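Local coordinates for protein ribokinase, putative (Burkholderia thailandensis, PDB 3B1R) that is a nucleoside kinase of the ribokinase (PfkB) family that binds nucleosides and adenine nucleotides with magnesium and probably transfers phosphate from ATP to the nucleoside, at residues T11-S16 / G56-I61; Y63-L68 / G266-I271; A72-T77 / L93-E98. One frame throughout, in Å; residues are numbered along the deposited sequence.

Contact 1: T11-S16 / G56-I61; sequences TLICGS and GCAGNI. With AMP (adenosine monophosphate), chain G.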
loop_
_atom_site.group_PDB
_atom_site.type_symbol
_atom_site.label_atom_id
_atom_site.label_comp_id
_atom_site.label_asym_id
_atom_site.label_seq_id
_atom_site.Cartn_x
_atom_site.Cartn_y
_atom_site.Cartn_z
ATOM N N THR A 11 25.861 -2.290 22.705
ATOM C CA THR A 11 25.742 -1.964 21.290
ATOM C C THR A 11 24.716 -0.849 21.154
ATOM O O THR A 11 23.570 -1.002 21.593
ATOM C CB THR A 11 25.303 -3.214 20.504
ATOM O OG1 THR A 11 26.113 -4.323 20.904
ATOM C CG2 THR A 11 25.472 -3.031 18.999
ATOM N N LEU A 12 25.142 0.277 20.586
ATOM C CA LEU A 12 24.265 1.431 20.389
ATOM C C LEU A 12 23.443 1.279 19.119
ATOM O O LEU A 12 23.981 1.077 18.028
ATOM C CB LEU A 12 25.061 2.748 20.388
ATOM C CG LEU A 12 24.246 4.043 20.324
ATOM C CD1 LEU A 12 23.483 4.329 21.605
ATOM C CD2 LEU A 12 25.119 5.248 19.961
ATOM N N ILE A 13 22.129 1.379 19.269
ATOM C CA ILE A 13 21.226 1.082 18.181
ATOM C C ILE A 13 20.462 2.350 17.828
ATOM O O ILE A 13 19.508 2.727 18.508
ATOM C CB ILE A 13 20.317 -0.134 18.530
ATOM C CG1 ILE A 13 21.205 -1.367 18.744
ATOM C CG2 ILE A 13 19.277 -0.378 17.443
ATOM C CD1 ILE A 13 20.498 -2.598 19.202
ATOM N N CYS A 14 20.925 3.018 16.769
ATOM C CA CYS A 14 20.401 4.311 16.340
ATOM C C CYS A 14 19.425 4.131 15.168
ATOM O O CYS A 14 19.767 3.530 14.146
ATOM C CB CYS A 14 21.541 5.233 15.900
ATOM S SG CYS A 14 22.886 5.551 17.098
ATOM N N GLY A 15 18.216 4.663 15.311
ATOM C CA GLY A 15 17.191 4.489 14.290
ATOM C C GLY A 15 15.796 4.833 14.773
ATOM O O GLY A 15 15.586 5.167 15.938
ATOM N N SER A 16 14.833 4.754 13.870
ATOM C CA SER A 16 13.467 5.150 14.189
ATOM C C SER A 16 12.900 4.274 15.298
ATOM O O SER A 16 13.270 3.109 15.423
ATOM C CB SER A 16 12.578 5.052 12.950
ATOM O OG SER A 16 12.620 3.742 12.386
ATOM N N GLY A 56 9.695 0.385 14.124
ATOM C CA GLY A 56 10.810 1.318 13.994
ATOM C C GLY A 56 12.108 0.539 13.915
ATOM O O GLY A 56 12.273 -0.483 14.594
ATOM N N CYS A 57 13.038 1.032 13.104
ATOM C CA CYS A 57 14.294 0.320 12.857
ATOM C C CYS A 57 15.117 0.095 14.131
ATOM O O CYS A 57 15.574 -1.019 14.383
ATOM C CB CYS A 57 15.098 1.017 11.766
ATOM S SG CYS A 57 14.109 1.317 10.263
ATOM N N ALA A 58 15.287 1.119 14.957
ATOM C CA ALA A 58 16.028 0.900 16.207
ATOM C C ALA A 58 15.288 -0.092 17.127
ATOM O O ALA A 58 15.906 -0.993 17.726
ATOM C CB ALA A 58 16.299 2.206 16.917
ATOM N N GLY A 59 13.966 0.061 17.197
ATOM C CA GLY A 59 13.093 -0.854 17.943
ATOM C C GLY A 59 13.254 -2.306 17.551
ATOM O O GLY A 59 13.494 -3.150 18.411
ATOM N N ASN A 60 13.133 -2.588 16.249
ATOM C CA ASN A 60 13.285 -3.949 15.717
ATOM C C ASN A 60 14.680 -4.537 15.925
ATOM O O ASN A 60 14.828 -5.734 16.211
ATOM C CB ASN A 60 12.986 -3.990 14.215
ATOM C CG ASN A 60 11.653 -3.363 13.847
ATOM O OD1 ASN A 60 10.734 -3.264 14.670
ATOM N ND2 ASN A 60 11.544 -2.932 12.592
ATOM N N ILE A 61 15.707 -3.707 15.748
ATOM C CA ILE A 61 17.078 -4.212 15.818
ATOM C C ILE A 61 17.444 -4.566 17.259
ATOM O O ILE A 61 18.054 -5.601 17.510
ATOM C CB ILE A 61 18.105 -3.263 15.138
ATOM C CG1 ILE A 61 17.825 -3.187 13.627
ATOM C CG2 ILE A 61 19.542 -3.763 15.370
ATOM C CD1 ILE A 61 18.609 -2.126 12.897
HETATM P P AMP G . 12.683 -3.403 7.858
HETATM O O1P AMP G . 13.851 -3.050 6.954
HETATM O O2P AMP G . 11.613 -4.254 7.216
HETATM O O3P AMP G . 13.120 -3.955 9.196
HETATM O "O5'" AMP G . 12.008 -1.992 8.223
HETATM C "C5'" AMP G . 10.668 -1.871 8.698
HETATM C "C4'" AMP G . 10.652 -0.706 9.674
HETATM O "O4'" AMP G . 10.908 0.498 8.958
HETATM C "C3'" AMP G . 9.278 -0.523 10.307
HETATM O "O3'" AMP G . 9.285 -1.083 11.643
HETATM C "C2'" AMP G . 8.995 0.982 10.192
HETATM O "O2'" AMP G . 8.634 1.552 11.451
HETATM C "C1'" AMP G . 10.328 1.554 9.695
HETATM N N9 AMP G . 10.291 2.651 8.728
HETATM C C8 AMP G . 9.554 2.682 7.603
HETATM N N7 AMP G . 9.785 3.807 6.910
HETATM C C5 AMP G . 10.699 4.507 7.604
HETATM C C6 AMP G . 11.359 5.798 7.419
HETATM N N6 AMP G . 11.061 6.536 6.326
HETATM N N1 AMP G . 12.254 6.178 8.358
HETATM C C2 AMP G . 12.537 5.429 9.444
HETATM N N3 AMP G . 11.950 4.234 9.681
HETATM C C4 AMP G . 11.040 3.741 8.802
#

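Contact 2: Y63-L68 / G266-I271; sequences YALNLL and GLLYGI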
loop_
_atom_site.group_PDB
_atom_site.type_symbol
_atom_site.label_atom_id
_atom_site.label_comp_id
_atom_site.label_asym_id
_atom_site.label_seq_id
_atom_site.Cartn_x
_atom_site.Cartn_y
_atom_site.Cartn_z
ATOM N N TYR A 63 15.323 -5.450 19.555
ATOM C CA TYR A 63 14.514 -6.603 19.911
ATOM C C TYR A 63 15.206 -7.897 19.506
ATOM O O TYR A 63 15.375 -8.798 20.330
ATOM C CB TYR A 63 13.120 -6.491 19.278
ATOM C CG TYR A 63 12.182 -7.594 19.701
ATOM C CD1 TYR A 63 11.586 -7.583 20.959
ATOM C CD2 TYR A 63 11.921 -8.676 18.851
ATOM C CE1 TYR A 63 10.739 -8.622 21.355
ATOM C CE2 TYR A 63 11.076 -9.708 19.232
ATOM C CZ TYR A 63 10.483 -9.664 20.485
ATOM O OH TYR A 63 9.646 -10.688 20.860
ATOM N N ALA A 64 15.626 -7.966 18.245
ATOM C CA ALA A 64 16.371 -9.103 17.711
ATOM C C ALA A 64 17.676 -9.348 18.474
ATOM O O ALA A 64 17.976 -10.491 18.851
ATOM C CB ALA A 64 16.638 -8.911 16.232
ATOM N N LEU A 65 18.441 -8.282 18.712
ATOM C CA LEU A 65 19.672 -8.391 19.499
ATOM C C LEU A 65 19.410 -8.904 20.922
ATOM O O LEU A 65 20.119 -9.789 21.417
ATOM C CB LEU A 65 20.435 -7.060 19.524
ATOM C CG LEU A 65 21.832 -7.091 20.163
ATOM C CD1 LEU A 65 22.725 -8.220 19.582
ATOM C CD2 LEU A 65 22.515 -5.749 20.018
ATOM N N ASN A 66 18.376 -8.361 21.559
ATOM C CA ASN A 66 17.951 -8.789 22.898
ATOM C C ASN A 66 17.473 -10.251 22.959
ATOM O O ASN A 66 17.751 -10.967 23.932
ATOM C CB ASN A 66 16.883 -7.835 23.439
ATOM C CG ASN A 66 16.519 -8.121 24.875
ATOM O OD1 ASN A 66 17.390 -8.336 25.719
ATOM N ND2 ASN A 66 15.216 -8.139 25.162
ATOM N N LEU A 67 16.783 -10.694 21.906
ATOM C CA LEU A 67 16.419 -12.106 21.741
ATOM C C LEU A 67 17.644 -13.035 21.761
ATOM O O LEU A 67 17.577 -14.173 22.238
ATOM C CB LEU A 67 15.643 -12.310 20.434
ATOM C CG LEU A 67 14.167 -11.886 20.399
ATOM C CD1 LEU A 67 13.587 -12.166 19.039
ATOM C CD2 LEU A 67 13.343 -12.578 21.473
ATOM N N LEU A 68 18.763 -12.542 21.240
ATOM C CA LEU A 68 19.999 -13.329 21.183
ATOM C C LEU A 68 20.789 -13.294 22.495
ATOM O O LEU A 68 21.754 -14.053 22.673
ATOM C CB LEU A 68 20.859 -12.861 20.003
ATOM C CG LEU A 68 20.351 -13.209 18.589
ATOM C CD1 LEU A 68 20.941 -12.255 17.574
ATOM C CD2 LEU A 68 20.685 -14.644 18.219
ATOM N N GLY A 266 21.099 -10.234 14.048
ATOM C CA GLY A 266 22.060 -11.324 13.939
ATOM C C GLY A 266 23.470 -10.821 13.680
ATOM O O GLY A 266 24.395 -11.149 14.419
ATOM N N LEU A 267 23.615 -10.017 12.630
ATOM C CA LEU A 267 24.889 -9.424 12.236
ATOM C C LEU A 267 25.624 -8.794 13.424
ATOM O O LEU A 267 26.788 -9.141 13.701
ATOM C CB LEU A 267 24.655 -8.372 11.133
ATOM C CG LEU A 267 25.229 -8.492 9.713
ATOM C CD1 LEU A 267 25.181 -9.896 9.127
ATOM C CD2 LEU A 267 24.548 -7.469 8.771
ATOM N N LEU A 268 24.929 -7.892 14.123
ATOM C CA LEU A 268 25.472 -7.159 15.282
ATOM C C LEU A 268 26.005 -8.053 16.387
ATOM O O LEU A 268 27.067 -7.774 16.948
ATOM C CB LEU A 268 24.424 -6.218 15.886
ATOM C CG LEU A 268 24.095 -4.913 15.169
ATOM C CD1 LEU A 268 22.906 -4.231 15.855
ATOM C CD2 LEU A 268 25.298 -3.987 15.137
ATOM N N TYR A 269 25.241 -9.094 16.710
ATOM C CA TYR A 269 25.678 -10.160 17.606
ATOM C C TYR A 269 26.908 -10.876 17.060
ATOM O O TYR A 269 27.904 -11.044 17.767
ATOM C CB TYR A 269 24.546 -11.171 17.827
ATOM C CG TYR A 269 24.854 -12.180 18.917
ATOM C CD1 TYR A 269 24.366 -12.009 20.203
ATOM C CD2 TYR A 269 25.642 -13.304 18.648
ATOM C CE1 TYR A 269 24.654 -12.930 21.214
ATOM C CE2 TYR A 269 25.944 -14.229 19.647
ATOM C CZ TYR A 269 25.443 -14.027 20.923
ATOM O OH TYR A 269 25.720 -14.938 21.903
ATOM N N GLY A 270 26.846 -11.296 15.800
ATOM C CA GLY A 270 27.986 -11.963 15.161
ATOM C C GLY A 270 29.296 -11.187 15.231
ATOM O O GLY A 270 30.339 -11.742 15.617
ATOM N N ILE A 271 29.234 -9.907 14.871
ATOM C CA ILE A 271 30.397 -9.011 14.839
ATOM C C ILE A 271 30.980 -8.785 16.226
ATOM O O ILE A 271 32.181 -8.969 16.436
ATOM C CB ILE A 271 30.067 -7.647 14.179
ATOM C CG1 ILE A 271 29.687 -7.839 12.707
ATOM C CG2 ILE A 271 31.283 -6.694 14.246
ATOM C CD1 ILE A 271 29.059 -6.602 12.071
#

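Contact 3: A72-T77 / L93-E98; sequences ARMMGT and LGLSRE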
loop_
_atom_site.group_PDB
_atom_site.type_symbol
_atom_site.label_atom_id
_atom_site.label_comp_id
_atom_site.label_asym_id
_atom_site.label_seq_id
_atom_site.Cartn_x
_atom_site.Cartn_y
_atom_site.Cartn_z
ATOM N N ALA A 72 21.592 -4.345 24.182
ATOM C CA ALA A 72 21.120 -3.428 23.149
ATOM C C ALA A 72 20.669 -2.086 23.740
ATOM O O ALA A 72 19.703 -2.046 24.496
ATOM C CB ALA A 72 19.975 -4.077 22.386
ATOM N N ARG A 73 21.365 -1.000 23.399
ATOM C CA ARG A 73 20.972 0.349 23.836
ATOM C C ARG A 73 20.384 1.156 22.683
ATOM O O ARG A 73 21.116 1.650 21.808
ATOM C CB ARG A 73 22.153 1.127 24.457
ATOM C CG ARG A 73 23.088 0.316 25.401
ATOM C CD ARG A 73 22.704 0.430 26.859
ATOM N NE ARG A 73 23.394 -0.571 27.683
ATOM C CZ ARG A 73 24.405 -0.320 28.515
ATOM N NH1 ARG A 73 24.884 0.909 28.660
ATOM N NH2 ARG A 73 24.942 -1.312 29.215
ATOM N N MET A 74 19.060 1.283 22.684
ATOM C CA MET A 74 18.347 2.034 21.664
ATOM C C MET A 74 18.593 3.517 21.820
ATOM O O MET A 74 18.445 4.057 22.916
ATOM C CB MET A 74 16.843 1.778 21.757
ATOM C CG MET A 74 16.425 0.353 21.462
ATOM S SD MET A 74 14.677 0.082 21.809
ATOM C CE MET A 74 13.984 1.421 20.831
ATOM N N MET A 75 18.970 4.166 20.721
ATOM C CA MET A 75 19.092 5.609 20.677
ATOM C C MET A 75 18.112 6.114 19.633
ATOM O O MET A 75 18.244 5.799 18.453
ATOM C CB MET A 75 20.516 6.026 20.310
ATOM C CG MET A 75 20.689 7.524 20.039
ATOM S SD MET A 75 22.425 8.046 20.032
ATOM C CE MET A 75 22.785 8.072 21.788
ATOM N N GLY A 76 17.141 6.910 20.064
ATOM C CA GLY A 76 16.085 7.371 19.162
ATOM C C GLY A 76 15.063 8.221 19.874
ATOM O O GLY A 76 15.205 8.482 21.075
ATOM N N THR A 77 14.022 8.643 19.152
ATOM C CA THR A 77 13.046 9.597 19.708
ATOM C C THR A 77 11.583 9.178 19.590
ATOM O O THR A 77 11.121 8.773 18.522
ATOM C CB THR A 77 13.195 11.002 19.092
ATOM O OG1 THR A 77 13.174 10.907 17.662
ATOM C CG2 THR A 77 14.500 11.647 19.531
ATOM N N LEU A 93 10.765 -5.850 28.768
ATOM C CA LEU A 93 11.767 -6.672 28.084
ATOM C C LEU A 93 13.182 -6.559 28.664
ATOM O O LEU A 93 14.014 -7.406 28.380
ATOM C CB LEU A 93 11.774 -6.427 26.558
ATOM C CG LEU A 93 10.678 -7.087 25.701
ATOM C CD1 LEU A 93 10.552 -6.433 24.327
ATOM C CD2 LEU A 93 10.868 -8.590 25.540
ATOM N N GLY A 94 13.448 -5.540 29.481
ATOM C CA GLY A 94 14.804 -5.308 29.989
ATOM C C GLY A 94 15.683 -4.529 29.017
ATOM O O GLY A 94 16.915 -4.701 28.993
ATOM N N LEU A 95 15.047 -3.682 28.214
ATOM C CA LEU A 95 15.740 -2.772 27.301
ATOM C C LEU A 95 15.957 -1.410 27.936
ATOM O O LEU A 95 15.009 -0.787 28.407
ATOM C CB LEU A 95 14.926 -2.598 26.026
ATOM C CG LEU A 95 15.397 -3.230 24.719
ATOM C CD1 LEU A 95 16.417 -4.359 24.883
ATOM C CD2 LEU A 95 14.166 -3.674 23.918
ATOM N N SER A 96 17.201 -0.944 27.935
ATOM C CA SER A 96 17.521 0.361 28.510
ATOM C C SER A 96 16.900 1.520 27.736
ATOM O O SER A 96 16.902 1.510 26.490
ATOM C CB SER A 96 19.032 0.551 28.565
ATOM O OG SER A 96 19.343 1.747 29.247
ATOM N N ARG A 97 16.408 2.518 28.479
ATOM C CA ARG A 97 15.851 3.749 27.906
ATOM C C ARG A 97 16.788 4.933 28.137
ATOM O O ARG A 97 16.356 6.089 28.152
ATOM C CB ARG A 97 14.443 4.057 28.476
ATOM C CG ARG A 97 13.387 2.994 28.166
ATOM C CD ARG A 97 11.949 3.478 28.410
ATOM N NE ARG A 97 11.611 3.580 29.830
ATOM C CZ ARG A 97 11.601 4.714 30.522
ATOM N NH1 ARG A 97 11.899 5.860 29.931
ATOM N NH2 ARG A 97 11.292 4.699 31.811
ATOM N N GLU A 98 18.073 4.629 28.318
ATOM C CA GLU A 98 19.129 5.630 28.512
ATOM C C GLU A 98 19.155 6.696 27.414
ATOM O O GLU A 98 19.295 7.893 27.694
ATOM C CB GLU A 98 20.488 4.925 28.575
ATOM C CG GLU A 98 21.671 5.806 28.972
ATOM C CD GLU A 98 22.924 4.989 29.293
ATOM O OE1 GLU A 98 24.030 5.580 29.331
ATOM O OE2 GLU A 98 22.807 3.757 29.492
HETATM O O HOH W 1 19.287 -2.727 27.072
HETATM O O HOH W 2 17.462 -0.383 24.417
HETATM O O HOH W 3 19.007 3.289 25.419
#

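Contact 1: T11-S16 / G56-I61
One wall of the nucleoside pocket of this ribokinase-type fold is built where the strand 11-14 runs out into Gly-15 and Ser-16 and meets the start of the helix 57-67, and Ser-16 and Cys-57 make the closest link between the two. Ser-16 OG takes the backbone N-H of Cys-57 at 2.8 Å in a fairly straight bond (161°) and donates its own proton to N3 of the AMP adenine. The hydroxyl reaches both because it sits between the backbone N and the carbonyl carbon (chi1 56°). One residue further along the helix, Ala-58 N bonds Ser-16 O at 2.9 Å, lying in the carbonyl plane but bent at the hydrogen. Gly-56, the N-cap residue, gives its N-H to AMP O3' at 2.9 Å and, weakly, to O2'; Asn-60 ND2 reaches the same O3' at 3.1 Å. Behind the polar end, Ala-58 CB presses on Gly-15 O at 3.2 Å, while Ile-13 lays CG2 over Ala-58 O and against Ile-61 CB, 3.9 Å away. Asp-261 holds Asn-60 ND2 and Gln-298 its OD1, so the amide's rotation is fixed from both ends. With its proton committed to N3 and its oxygen accepting from Cys-57, Ser-16 OG is oriented in a way consistent with recognition of a purine N3, while two N-H donors grip the ribose O3'.

Contact 2: Y63-L68 / G266-I271
The segment 63-68 and the C-terminal half of the helix 259-272 come together with Leu-65 and Tyr-269 as the nearest pair of backbones, 6.5 Å apart between their CA atoms. Tyr-269 is the centre of the contact. Its ring carbon CG stands anti to the backbone N (chi1 -171°), which sends the ring along the segment 63-68, past Leu-68. CB of Leu-68 lies 3.6 Å from Tyr-269 CD1. Leu-68 CD1 packs at 3.8 Å on Tyr-269 CB; Leu-68 CD1 also lies 3.9 Å from Gly-266 CA. Leu-65 brings CD1 to Tyr-269 CB at 3.9 Å, at the ring's edge near its plane, and Leu-65 CD2 points more loosely toward Leu-268 CD1, 4.4 Å away. The carbonyl O of Leu-68 approaches Tyr-269 CE1 at 3.4 Å, obliquely to the ring, and is bonded by Arg-304 NE. His-273, one turn on, stacks on the tyrosine ring, and Leu-283 of the helix 277-291 touches both Leu-68 and Tyr-269. Across the two segments themselves the join is buried and mostly apolar, made by leucine side chains and the CB, CD1 and CE1 of Tyr-269, with one carbonyl O beside the ring, so its cohesion rests on shape and exclusion of water, while the Leu-68 carbonyl finds its polar partner in the arginine.

Contact 3: A72-T77 / L93-E98
Leu-95 meets Ala-72 and Met-74 on the buried side of this contact, while Arg-73, Ser-96 and Glu-98 meet on the side nearer solvent. The inner side is the enclosed one, its three residues buried beneath Met-90 and the helix 57-67. Leu-95 CD1 lies 4.4 Å from Ala-72 CB and 4.0 Å from Ala-72 O, and Leu-95 CD2 comes to Met-74 SD at 4.3 Å, so one branched side chain spans the two buried residues Ala-72 and Met-74. None of these distances is short, and the backbones stay apart as well. Arg-73 and Ser-96 come nearest, with CA atoms 5.8 Å apart. Here the two chains run side by side without direct backbone bonds, linked by three waters. One water joins Ala-72 O to Ser-96 N; a second gives protons to Ala-72 O and Ser-96 O and accepts from Met-74 N at 2.9 Å; a third bridges Met-74 O and Ser-96 O.

On the outer side Arg-73 bends at chi2 (-94°) and passes its CD 4.1 Å from Ser-96 CB. Arg-73 NH1 ends 3.6 Å from Glu-98 OE2, a long salt bridge in which guanidinium and carboxylate planes are turned 33° apart; the firmer ionic partner is Asp-71, at NH2. Ser-96 OG accepts from Glu-98 N at 3.3 Å, an ST turn that shapes the backbone leading to the glutamate.

The segments belong to the beta-alpha-beta unit of strand 72-79, helix 84-93 and strand 96-103, the helix ending in a Schellman motif at Gly-94. Met-90 of that helix covers both Met-74 and Leu-95, Ala-62 and Asn-66 of the helix 57-67 close in beside them, and strand 11-14 bonds the other edge of strand 72-79.

The helix 57-67 ties the three contacts together: its start carries contact 1, its later part contact 2, and its flank rests on the chains of contact 3. Contacts 1 and 2, with centres 11 Å apart, join where Ile-61 CG2 meets Leu-268 CD1 at 3.4 Å and Leu-65 CD2 lies 3.8 Å from Ile-13 CD1. Contacts 1 and 3, about 8 Å apart between centres, share the sheet, with Ile-13 N 2.7 Å from Arg-73 O. Leu-65 CD2 also reaches Ala-72 CB at 3.9 Å. Contact 1 alone touches the nucleoside-site AMP; Gly-266 in contact 2 lies about 10 Å from a bound AMP, and the Met-74 side chain in contact 3 about 11 Å from one.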